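Local coordinates for USG-1 protein homolog (PDB 2HJS) that is probably an NAD(P)-dependent oxidoreductase of the aspartate-semialdehyde dehydrogenase family, though its activity and substrate have not been established, at residues N8-G13 with G70-A75; A76-S81 with D97-L102; P104-P109 with P125-S130. All blocks are in the same frame, centred on the assembly; numbering follows the deposited sequence. Where two conformers were deposited one is given.

From the N terminus the chain runs up strand 9-12, passes through helix 17-28 and three further strands, and closes its first loop at contact 1, where strand 71-74 pairs beside strand 9-12. Contact 2 closes a shorter loop, packing the start of helix 78-90 against the turn after strand 94-97. Contact 3 closes the last, bringing the loop after strand 94-97 against strand 127-129. The three follow in series and none encloses another. They tie together four neighbouring parallel strands of one sheet, 9-12, 71-74, 94-97 and 127-129: probable backbone hydrogen bonds join Leu98 N to Phe74 O, and Asp97 to Leu128 and Ser130.

Contact 1: residues N8-G13 with G70-A75; sequences NVAVVG and GLAFFA
With CG1 of Val12 anti to the backbone N (chi1 178°), CG2 stands anti to the carbonyl carbon; CG of Phe74 lies beside its own backbone N (chi1 -85°), and the two side chains run next to each other, pointing the same way. From there Val12 CG2 reaches over the centre of one face of the Phe74 ring, a CH-pi contact with 4.0 Å from CG2 to the ring centroid, while Val12 CG1 reaches CD2 of the ring. Val9 and Phe73 meet on the other side of the sheet in a different manner: Val9 CG1 comes at the ring edge, near its plane, 3.9 Å from Phe73 CE2. The backbones run parallel, their axes 4.7 Å apart at closest and 13° from alignment. Each bonds to the other by turns: Ala10 N to Leu71 O, Phe73 N to Ala10 O, Val12 N to Phe73 O at 2.8 Å, and Ala75 N to Val12 O. These are neighbouring strands in the middle of the sheet of a Rossmann-type domain, the probable dinucleotide-binding half of this family; strand 36-40 flanks strand 9-12 on its other edge. Helix 17-28 covers the face bearing Val11 and Phe73, with Leu22 touching both. At the N-terminal end Asn8 O accepts twice, from Gly70 N at 2.8 Å and Leu71 N at 3.0 Å, the first tilted well from the carbonyl plane; Asn8 OD1 turns instead to Arg35 N. At the C-terminal end a water donates to Ala75 O at 2.6 Å and more distantly to Gly13 O, linking the two segments just beyond the strands.

Contact 2: residues A76-S81 with D97-L102; sequences AAAEVS and DLSGAL
Ala101 sets its methyl against that of Ala78, CB to CB 3.8 Å, the apolar part of this contact; the same Ala101 CB also packs against the polar Ala78 O. Beside the methyls, Ser99 OG lies 3.7 Å from Ala78 CA. That hydroxyl is held by Asp97, whose OD1 accepts from Ser99 OG at 2.7 Å through its syn lone pair and from Ser99 N at 3.0 Å, closing an Asx turn. These two bonds fix the rotation of the carboxylate. In one of two modelled positions of Ser81 a third is added: Ser81 OG, anti to its backbone N (chi1 176°), reaches from the first turn of helix 78-90 across to Asp97 at the end of strand 94-97 and donates to OD2 at 2.7 Å, from above the carboxylate plane, 68° out of it. Such donors would probably favour the charged form of Asp97. Leu102 packs farther along the same helix on Ala85 and Glu86. Ala77 occupies the N-cap position of helix 78-90, and a 1,4-dioxane molecule, probably from the crystallisation liquor, lies about 6 Å from the side chain of Ala101. The pairing of a helix start with the loop leaving the next parallel strand, at the C-terminal edge of the sheet, is characteristic of the beta-alpha-beta unit of a Rossmann-type domain.

Contact 3: residues P104-P109 with P125-S130; sequences PSVAPP and PFLLSS
Ser129 grips two successive carbonyls of the proline-rich loop. Its OG donates to Ala107 O at 2.7 Å, and its backbone N to Pro108 O at 2.9 Å in an almost straight bond, 174° at the hydrogen. Both donors stand above the plane of the carbonyl they meet. OG lies beside the backbone N of Ser129 (chi1 -65°), which turns the hydroxyl toward the loop along with the N-H. Around these bonds the Ala107 methyl is wedged between polar and apolar neighbours: its CB is 3.5 Å from Ser129 OG and 3.8 Å from Leu127 CG. The Val106 and Leu127 side chains cross at a slant, with Val106 CG1 3.7 Å from Leu127 CD2, extending the apolar side. Two CA-H...O contacts border the region, Ala107 CA to Leu127 O and Pro109 CA to Ser129 O, each at 3.3 Å. Pro108 and Pro109 have no N-H to give; Pro108 O and the CA hydrogen of Pro109 face the strand, and the pairing within the two segments amounts to a single bridge, Pro109 with Ser129. Farther out, a backbone bond between Ser129 and Val110 continues it. Glu86 of helix 78-90 touches both Val106 and Leu127, while Leu333 of helix 317-336 packs on Leu128. Pro109 O is bonded by Asn115 ND2, tying the loop's end to helix 112-115. On its other side strand 127-129 pairs with strand 94-97, through Leu128 with Val95 and Asp97. The loop therefore lines the outer border of the last parallel strand in the sheet of a Rossmann-type, probably NAD-binding, domain.

Contact 1: residues N8-G13 with G70-A75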
ATOM      1  N   ASN A   8     -30.060   8.185  28.877  1.00 58.20           N
ATOM      2  CA  ASN A   8     -30.514   8.647  27.588  1.00 55.93           C
ATOM      3  C   ASN A   8     -29.372   9.013  26.738  1.00 56.84           C
ATOM      4  O   ASN A   8     -28.384   9.621  27.195  1.00 56.36           O
ATOM      5  CB  ASN A   8     -31.442   9.840  27.726  1.00 57.42           C
ATOM      6  CG  ASN A   8     -32.733   9.481  28.423  1.00 54.64           C
ATOM      7  OD1 ASN A   8     -33.234   8.377  28.299  1.00 56.59           O
ATOM      8  ND2 ASN A   8     -33.262  10.413  29.163  1.00 58.22           N
ATOM      9  N   VAL A   9     -29.495   8.616  25.476  1.00 55.07           N
ATOM     10  CA  VAL A   9     -28.394   8.655  24.592  1.00 53.71           C
ATOM     11  C   VAL A   9     -28.832   9.474  23.394  1.00 52.19           C
ATOM     12  O   VAL A   9     -29.982   9.371  22.941  1.00 52.28           O
ATOM     13  CB  VAL A   9     -27.988   7.215  24.212  1.00 53.92           C
ATOM     14  CG1 VAL A   9     -26.942   7.214  23.144  1.00 51.04           C
ATOM     15  CG2 VAL A   9     -27.503   6.463  25.458  1.00 54.37           C
ATOM     16  N   ALA A  10     -27.932  10.328  22.931  1.00 50.08           N
ATOM     17  CA  ALA A  10     -28.053  10.986  21.639  1.00 49.41           C
ATOM     18  C   ALA A  10     -26.981  10.421  20.710  1.00 48.49           C
ATOM     19  O   ALA A  10     -25.874  10.155  21.157  1.00 49.24           O
ATOM     20  CB  ALA A  10     -27.854  12.480  21.792  1.00 48.51           C
ATOM     21  N   VAL A  11     -27.311  10.236  19.434  1.00 48.35           N
ATOM     22  CA  VAL A  11     -26.297   9.978  18.402  1.00 47.93           C
ATOM     23  C   VAL A  11     -26.351  11.106  17.377  1.00 48.19           C
ATOM     24  O   VAL A  11     -27.305  11.219  16.605  1.00 48.20           O
ATOM     25  CB  VAL A  11     -26.446   8.595  17.708  1.00 48.05           C
ATOM     26  CG1 VAL A  11     -25.397   8.410  16.583  1.00 46.31           C
ATOM     27  CG2 VAL A  11     -26.348   7.459  18.740  1.00 46.81           C
ATOM     28  N   VAL A  12     -25.306  11.928  17.403  1.00 47.88           N
ATOM     29  CA  VAL A  12     -25.132  13.067  16.508  1.00 47.66           C
ATOM     30  C   VAL A  12     -24.418  12.577  15.267  1.00 47.99           C
ATOM     31  O   VAL A  12     -23.387  11.909  15.361  1.00 48.71           O
ATOM     32  CB  VAL A  12     -24.367  14.192  17.239  1.00 47.34           C
ATOM     33  CG1 VAL A  12     -24.128  15.372  16.327  1.00 48.01           C
ATOM     34  CG2 VAL A  12     -25.190  14.655  18.470  1.00 45.75           C
ATOM     35  N   GLY A  13     -25.011  12.846  14.107  1.00 48.09           N
ATOM     36  CA  GLY A  13     -24.498  12.365  12.819  1.00 47.36           C
ATOM     37  C   GLY A  13     -25.012  10.976  12.486  1.00 47.46           C
ATOM     38  O   GLY A  13     -24.342  10.181  11.838  1.00 46.94           O
ATOM     39  N   GLY A  70     -27.964  11.802  28.904  1.00 53.07           N
ATOM     40  CA  GLY A  70     -26.818  11.585  29.780  1.00 52.70           C
ATOM     41  C   GLY A  70     -25.518  11.214  29.062  1.00 50.45           C
ATOM     42  O   GLY A  70     -24.442  11.355  29.637  1.00 52.39           O
ATOM     43  N   LEU A  71     -25.614  10.713  27.828  1.00 49.82           N
ATOM     44  CA  LEU A  71     -24.457  10.351  26.992  1.00 48.09           C
ATOM     45  C   LEU A  71     -24.724  10.685  25.505  1.00 48.47           C
ATOM     46  O   LEU A  71     -25.851  10.478  25.033  1.00 48.01           O
ATOM     47  CB  LEU A  71     -24.127   8.846  27.128  1.00 47.92           C
ATOM     48  CG  LEU A  71     -22.977   8.228  26.284  1.00 46.86           C
ATOM     49  CD1 LEU A  71     -21.584   8.849  26.615  1.00 44.52           C
ATOM     50  CD2 LEU A  71     -22.923   6.713  26.498  1.00 47.44           C
ATOM     51  N   ALA A  72     -23.694  11.192  24.780  1.00 47.95           N
ATOM     52  CA  ALA A  72     -23.807  11.532  23.355  1.00 47.15           C
ATOM     53  C   ALA A  72     -22.609  11.011  22.575  1.00 47.97           C
ATOM     54  O   ALA A  72     -21.453  11.239  22.951  1.00 47.48           O
ATOM     55  CB  ALA A  72     -23.959  13.017  23.132  1.00 46.04           C
ATOM     56  N   PHE A  73     -22.907  10.296  21.494  1.00 47.67           N
ATOM     57  CA  PHE A  73     -21.889   9.909  20.532  1.00 47.69           C
ATOM     58  C   PHE A  73     -21.909  10.929  19.417  1.00 47.83           C
ATOM     59  O   PHE A  73     -22.945  11.089  18.753  1.00 48.35           O
ATOM     60  CB  PHE A  73     -22.217   8.539  19.970  1.00 46.89           C
ATOM     61  CG  PHE A  73     -22.183   7.442  20.999  1.00 47.32           C
ATOM     62  CD1 PHE A  73     -20.971   6.813  21.328  1.00 45.52           C
ATOM     63  CD2 PHE A  73     -23.356   7.026  21.636  1.00 46.14           C
ATOM     64  CE1 PHE A  73     -20.930   5.777  22.271  1.00 47.03           C
ATOM     65  CE2 PHE A  73     -23.332   5.987  22.599  1.00 47.16           C
ATOM     66  CZ  PHE A  73     -22.115   5.350  22.905  1.00 47.17           C
ATOM     67  N   PHE A  74     -20.789  11.626  19.217  1.00 47.31           N
ATOM     68  CA  PHE A  74     -20.664  12.571  18.117  1.00 47.56           C
ATOM     69  C   PHE A  74     -19.936  11.885  16.955  1.00 48.46           C
ATOM     70  O   PHE A  74     -18.717  11.750  16.965  1.00 48.26           O
ATOM     71  CB  PHE A  74     -19.925  13.841  18.564  1.00 47.29           C
ATOM     72  CG  PHE A  74     -20.812  14.889  19.203  1.00 48.02           C
ATOM     73  CD1 PHE A  74     -21.404  14.674  20.451  1.00 47.71           C
ATOM     74  CD2 PHE A  74     -21.044  16.107  18.557  1.00 47.17           C
ATOM     75  CE1 PHE A  74     -22.242  15.651  21.034  1.00 46.88           C
ATOM     76  CE2 PHE A  74     -21.853  17.087  19.139  1.00 46.48           C
ATOM     77  CZ  PHE A  74     -22.460  16.854  20.371  1.00 47.09           C
ATOM     78  N   ALA A  75     -20.711  11.443  15.972  1.00 48.61           N
ATOM     79  CA  ALA A  75     -20.199  10.762  14.797  1.00 49.55           C
ATOM     80  C   ALA A  75     -20.473  11.609  13.554  1.00 49.78           C
ATOM     81  O   ALA A  75     -20.706  11.074  12.469  1.00 50.91           O
ATOM     82  CB  ALA A  75     -20.864   9.377  14.668  1.00 49.31           C
TER
HETATM   83  O   HOH W   1     -21.404   9.351  10.711  1.00 40.08           O

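Contact 2: residues A76-S81 with D97-L102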
ATOM      1  N   ALA A  76     -20.469  12.931  13.714  1.00 49.77           N
ATOM      2  CA  ALA A  76     -20.733  13.851  12.597  1.00 49.94           C
ATOM      3  C   ALA A  76     -19.451  14.559  12.126  1.00 49.43           C
ATOM      4  O   ALA A  76     -18.375  14.290  12.639  1.00 48.22           O
ATOM      5  CB  ALA A  76     -21.797  14.870  12.997  1.00 49.54           C
ATOM      6  N   ALA A  77     -19.571  15.470  11.161  1.00 49.91           N
ATOM      7  CA  ALA A  77     -18.418  16.267  10.725  1.00 50.35           C
ATOM      8  C   ALA A  77     -17.780  16.960  11.941  1.00 50.50           C
ATOM      9  O   ALA A  77     -18.465  17.241  12.928  1.00 49.84           O
ATOM     10  CB  ALA A  77     -18.860  17.301   9.705  1.00 50.46           C
ATOM     11  N   ALA A  78     -16.482  17.224  11.863  1.00 50.52           N
ATOM     12  CA  ALA A  78     -15.750  17.914  12.926  1.00 51.55           C
ATOM     13  C   ALA A  78     -16.343  19.276  13.271  1.00 52.58           C
ATOM     14  O   ALA A  78     -16.322  19.681  14.443  1.00 53.27           O
ATOM     15  CB  ALA A  78     -14.263  18.041  12.570  1.00 51.10           C
ATOM     16  N   GLU A  79     -16.900  19.972  12.278  1.00 53.29           N
ATOM     17  CA  GLU A  79     -17.517  21.272  12.547  1.00 55.15           C
ATOM     18  C   GLU A  79     -18.738  21.172  13.479  1.00 53.59           C
ATOM     19  O   GLU A  79     -18.978  22.055  14.317  1.00 52.98           O
ATOM     20  CB  GLU A  79     -17.842  22.031  11.253  1.00 55.32           C
ATOM     21  CG  GLU A  79     -18.776  21.299  10.281  1.00 58.94           C
ATOM     22  CD  GLU A  79     -19.514  22.257   9.333  1.00 60.31           C
ATOM     23  OE1 GLU A  79     -20.773  22.147   9.237  1.00 66.24           O
ATOM     24  OE2 GLU A  79     -18.841  23.130   8.708  1.00 66.06           O
ATOM     25  N   VAL A  80     -19.497  20.086  13.340  1.00 52.53           N
ATOM     26  CA  VAL A  80     -20.613  19.812  14.251  1.00 51.52           C
ATOM     27  C   VAL A  80     -20.110  19.616  15.701  1.00 51.10           C
ATOM     28  O   VAL A  80     -20.704  20.135  16.637  1.00 50.80           O
ATOM     29  CB  VAL A  80     -21.498  18.633  13.760  1.00 51.23           C
ATOM     30  CG1 VAL A  80     -22.621  18.345  14.751  1.00 50.89           C
ATOM     31  CG2 VAL A  80     -22.074  18.938  12.379  1.00 50.13           C
ATOM     32  N   SER A  81     -19.020  18.871  15.862  0.50 51.01           N
ATOM     33  CA  SER A  81     -18.405  18.695  17.172  0.50 51.13           C
ATOM     34  C   SER A  81     -17.942  20.030  17.773  0.50 51.38           C
ATOM     35  O   SER A  81     -18.221  20.310  18.935  0.50 51.44           O
ATOM     36  CB  SER A  81     -17.230  17.729  17.085  0.50 50.87           C
ATOM     37  OG  SER A  81     -16.577  17.637  18.339  0.50 50.70           O
ATOM     38  N   ASP A  97     -16.578  11.843  21.185  1.00 48.35           N
ATOM     39  CA  ASP A  97     -16.487  12.480  19.884  1.00 48.60           C
ATOM     40  C   ASP A  97     -15.590  11.682  18.941  1.00 48.21           C
ATOM     41  O   ASP A  97     -14.411  11.530  19.199  1.00 48.17           O
ATOM     42  CB  ASP A  97     -15.926  13.898  20.048  1.00 49.07           C
ATOM     43  CG  ASP A  97     -15.732  14.625  18.705  1.00 50.63           C
ATOM     44  OD1 ASP A  97     -16.373  14.242  17.694  1.00 52.55           O
ATOM     45  OD2 ASP A  97     -14.916  15.582  18.661  1.00 53.61           O
ATOM     46  N   LEU A  98     -16.150  11.177  17.847  1.00 48.22           N
ATOM     47  CA  LEU A  98     -15.392  10.336  16.939  1.00 48.56           C
ATOM     48  C   LEU A  98     -14.611  11.156  15.885  1.00 48.71           C
ATOM     49  O   LEU A  98     -13.836  10.598  15.145  1.00 48.22           O
ATOM     50  CB  LEU A  98     -16.306   9.315  16.259  1.00 48.46           C
ATOM     51  CG  LEU A  98     -16.945   8.189  17.130  1.00 49.85           C
ATOM     52  CD1 LEU A  98     -18.120   8.642  18.070  1.00 50.11           C
ATOM     53  CD2 LEU A  98     -17.455   7.115  16.246  1.00 46.63           C
ATOM     54  N   SER A  99     -14.824  12.469  15.833  1.00 49.25           N
ATOM     55  CA  SER A  99     -14.253  13.299  14.772  1.00 50.14           C
ATOM     56  C   SER A  99     -12.858  13.799  15.144  1.00 50.78           C
ATOM     57  O   SER A  99     -12.137  14.301  14.303  1.00 50.58           O
ATOM     58  CB  SER A  99     -15.162  14.490  14.505  1.00 50.18           C
ATOM     59  OG  SER A  99     -15.112  15.375  15.599  1.00 50.85           O
ATOM     60  N   GLY A 100     -12.493  13.667  16.417  1.00 52.21           N
ATOM     61  CA  GLY A 100     -11.208  14.188  16.911  1.00 52.81           C
ATOM     62  C   GLY A 100     -11.053  15.706  16.923  1.00 53.44           C
ATOM     63  O   GLY A 100      -9.935  16.220  17.109  1.00 53.14           O
ATOM     64  N   ALA A 101     -12.168  16.424  16.750  1.00 53.60           N
ATOM     65  CA  ALA A 101     -12.156  17.876  16.551  1.00 53.72           C
ATOM     66  C   ALA A 101     -11.548  18.636  17.715  1.00 54.20           C
ATOM     67  O   ALA A 101     -11.055  19.742  17.523  1.00 54.06           O
ATOM     68  CB  ALA A 101     -13.564  18.389  16.292  1.00 53.93           C
ATOM     69  N   LEU A 102     -11.596  18.049  18.913  1.00 54.91           N
ATOM     70  CA  LEU A 102     -11.194  18.742  20.147  1.00 55.99           C
ATOM     71  C   LEU A 102      -9.962  18.134  20.823  1.00 56.65           C
ATOM     72  O   LEU A 102      -9.666  18.425  22.000  1.00 55.98           O
ATOM     73  CB  LEU A 102     -12.365  18.808  21.127  1.00 56.30           C
ATOM     74  CG  LEU A 102     -13.634  19.450  20.558  1.00 57.08           C
ATOM     75  CD1 LEU A 102     -14.766  19.201  21.485  1.00 59.52           C
ATOM     76  CD2 LEU A 102     -13.458  20.958  20.298  1.00 58.44           C
TER

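Contact 3: residues P104-P109 with P125-S130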
ATOM      1  N   PRO A 104      -5.812  17.674  21.156  1.00 58.25           N
ATOM      2  CA  PRO A 104      -5.559  16.519  22.025  1.00 58.25           C
ATOM      3  C   PRO A 104      -5.907  16.675  23.513  1.00 58.08           C
ATOM      4  O   PRO A 104      -5.918  15.675  24.230  1.00 59.64           O
ATOM      5  CB  PRO A 104      -4.046  16.338  21.885  1.00 58.80           C
ATOM      6  CG  PRO A 104      -3.522  17.767  21.719  1.00 58.57           C
ATOM      7  CD  PRO A 104      -4.655  18.589  21.105  1.00 58.42           C
ATOM      8  N   SER A 105      -6.184  17.893  23.975  0.50 57.24           N
ATOM      9  CA  SER A 105      -6.275  18.129  25.409  0.50 56.58           C
ATOM     10  C   SER A 105      -7.694  18.315  25.938  0.50 55.98           C
ATOM     11  O   SER A 105      -8.001  17.846  27.036  0.50 55.82           O
ATOM     12  CB  SER A 105      -5.382  19.302  25.831  0.50 56.61           C
ATOM     13  OG  SER A 105      -5.897  20.535  25.370  0.50 56.87           O
ATOM     14  N   VAL A 106      -8.547  18.994  25.171  1.00 55.18           N
ATOM     15  CA  VAL A 106      -9.928  19.222  25.587  1.00 53.98           C
ATOM     16  C   VAL A 106     -10.686  17.897  25.616  1.00 53.04           C
ATOM     17  O   VAL A 106     -11.380  17.609  26.600  1.00 51.95           O
ATOM     18  CB  VAL A 106     -10.658  20.303  24.740  1.00 53.92           C
ATOM     19  CG1 VAL A 106     -12.134  20.384  25.134  1.00 54.39           C
ATOM     20  CG2 VAL A 106     -10.009  21.677  24.953  1.00 54.10           C
ATOM     21  N   ALA A 107     -10.533  17.099  24.551  1.00 52.00           N
ATOM     22  CA  ALA A 107     -11.109  15.757  24.497  1.00 51.49           C
ATOM     23  C   ALA A 107     -10.020  14.748  24.123  1.00 51.66           C
ATOM     24  O   ALA A 107      -9.787  14.472  22.951  1.00 50.96           O
ATOM     25  CB  ALA A 107     -12.296  15.689  23.526  1.00 50.93           C
ATOM     26  N   PRO A 108      -9.334  14.207  25.141  1.00 51.90           N
ATOM     27  CA  PRO A 108      -8.255  13.248  24.927  1.00 51.52           C
ATOM     28  C   PRO A 108      -8.772  11.944  24.297  1.00 51.66           C
ATOM     29  O   PRO A 108      -9.900  11.511  24.597  1.00 50.50           O
ATOM     30  CB  PRO A 108      -7.704  13.006  26.344  1.00 51.66           C
ATOM     31  CG  PRO A 108      -8.764  13.489  27.281  1.00 52.12           C
ATOM     32  CD  PRO A 108      -9.569  14.511  26.575  1.00 51.76           C
ATOM     33  N   PRO A 109      -7.982  11.358  23.376  1.00 51.72           N
ATOM     34  CA  PRO A 109      -8.351  10.050  22.837  1.00 51.92           C
ATOM     35  C   PRO A 109      -8.241   8.924  23.871  1.00 52.27           C
ATOM     36  O   PRO A 109      -7.220   8.820  24.560  1.00 52.19           O
ATOM     37  CB  PRO A 109      -7.373   9.844  21.683  1.00 51.46           C
ATOM     38  CG  PRO A 109      -6.200  10.757  21.978  1.00 52.02           C
ATOM     39  CD  PRO A 109      -6.742  11.900  22.772  1.00 51.70           C
ATOM     40  N   PRO A 125     -19.345  15.045  34.100  1.00 59.96           N
ATOM     41  CA  PRO A 125     -19.449  14.635  32.671  1.00 58.58           C
ATOM     42  C   PRO A 125     -18.136  14.553  31.870  1.00 57.48           C
ATOM     43  O   PRO A 125     -17.294  15.446  31.946  1.00 57.83           O
ATOM     44  CB  PRO A 125     -20.386  15.682  32.058  1.00 58.78           C
ATOM     45  CG  PRO A 125     -20.457  16.815  33.078  1.00 59.61           C
ATOM     46  CD  PRO A 125     -20.169  16.243  34.414  1.00 58.82           C
ATOM     47  N   PHE A 126     -17.969  13.472  31.107  1.00 55.49           N
ATOM     48  CA  PHE A 126     -16.751  13.244  30.353  1.00 53.80           C
ATOM     49  C   PHE A 126     -16.809  13.937  28.990  1.00 53.06           C
ATOM     50  O   PHE A 126     -17.886  14.234  28.459  1.00 52.02           O
ATOM     51  CB  PHE A 126     -16.475  11.740  30.207  1.00 53.47           C
ATOM     52  CG  PHE A 126     -16.349  11.002  31.528  1.00 53.32           C
ATOM     53  CD1 PHE A 126     -15.117  10.878  32.158  1.00 52.53           C
ATOM     54  CD2 PHE A 126     -17.472  10.434  32.144  1.00 54.37           C
ATOM     55  CE1 PHE A 126     -14.995  10.195  33.364  1.00 52.90           C
ATOM     56  CE2 PHE A 126     -17.362   9.750  33.371  1.00 52.97           C
ATOM     57  CZ  PHE A 126     -16.122   9.628  33.975  1.00 52.24           C
ATOM     58  N   LEU A 127     -15.640  14.244  28.451  1.00 52.47           N
ATOM     59  CA  LEU A 127     -15.535  14.680  27.072  1.00 52.41           C
ATOM     60  C   LEU A 127     -14.290  14.043  26.467  1.00 52.68           C
ATOM     61  O   LEU A 127     -13.155  14.462  26.731  1.00 52.63           O
ATOM     62  CB  LEU A 127     -15.538  16.211  26.978  1.00 52.56           C
ATOM     63  CG  LEU A 127     -15.194  16.843  25.620  1.00 52.90           C
ATOM     64  CD1 LEU A 127     -16.120  16.349  24.499  1.00 52.07           C
ATOM     65  CD2 LEU A 127     -15.215  18.367  25.711  1.00 51.89           C
ATOM     66  N   LEU A 128     -14.513  12.996  25.674  1.00 52.60           N
ATOM     67  CA  LEU A 128     -13.433  12.142  25.215  1.00 51.88           C
ATOM     68  C   LEU A 128     -13.517  12.021  23.729  1.00 52.13           C
ATOM     69  O   LEU A 128     -14.597  12.171  23.159  1.00 51.89           O
ATOM     70  CB  LEU A 128     -13.576  10.740  25.808  1.00 52.08           C
ATOM     71  CG  LEU A 128     -13.795  10.709  27.323  1.00 54.08           C
ATOM     72  CD1 LEU A 128     -14.410   9.393  27.735  1.00 53.76           C
ATOM     73  CD2 LEU A 128     -12.488  10.994  28.050  1.00 52.03           C
ATOM     74  N   SER A 129     -12.375  11.724  23.106  1.00 51.86           N
ATOM     75  CA  SER A 129     -12.344  11.406  21.687  1.00 52.47           C
ATOM     76  C   SER A 129     -12.205   9.901  21.500  1.00 52.59           C
ATOM     77  O   SER A 129     -11.464   9.225  22.218  1.00 53.14           O
ATOM     78  CB  SER A 129     -11.185  12.130  20.971  1.00 51.76           C
ATOM     79  OG  SER A 129     -11.377  13.537  20.986  1.00 53.36           O
ATOM     80  N   SER A 130     -12.914   9.373  20.527  1.00 52.13           N
ATOM     81  CA  SER A 130     -12.606   8.027  20.077  1.00 52.22           C
ATOM     82  C   SER A 130     -11.766   8.174  18.788  1.00 52.48           C
ATOM     83  O   SER A 130     -12.180   8.882  17.875  1.00 53.76           O
ATOM     84  CB  SER A 130     -13.906   7.248  19.880  1.00 51.29           C
ATOM     85  OG  SER A 130     -13.672   5.866  19.782  1.00 52.36           O
TER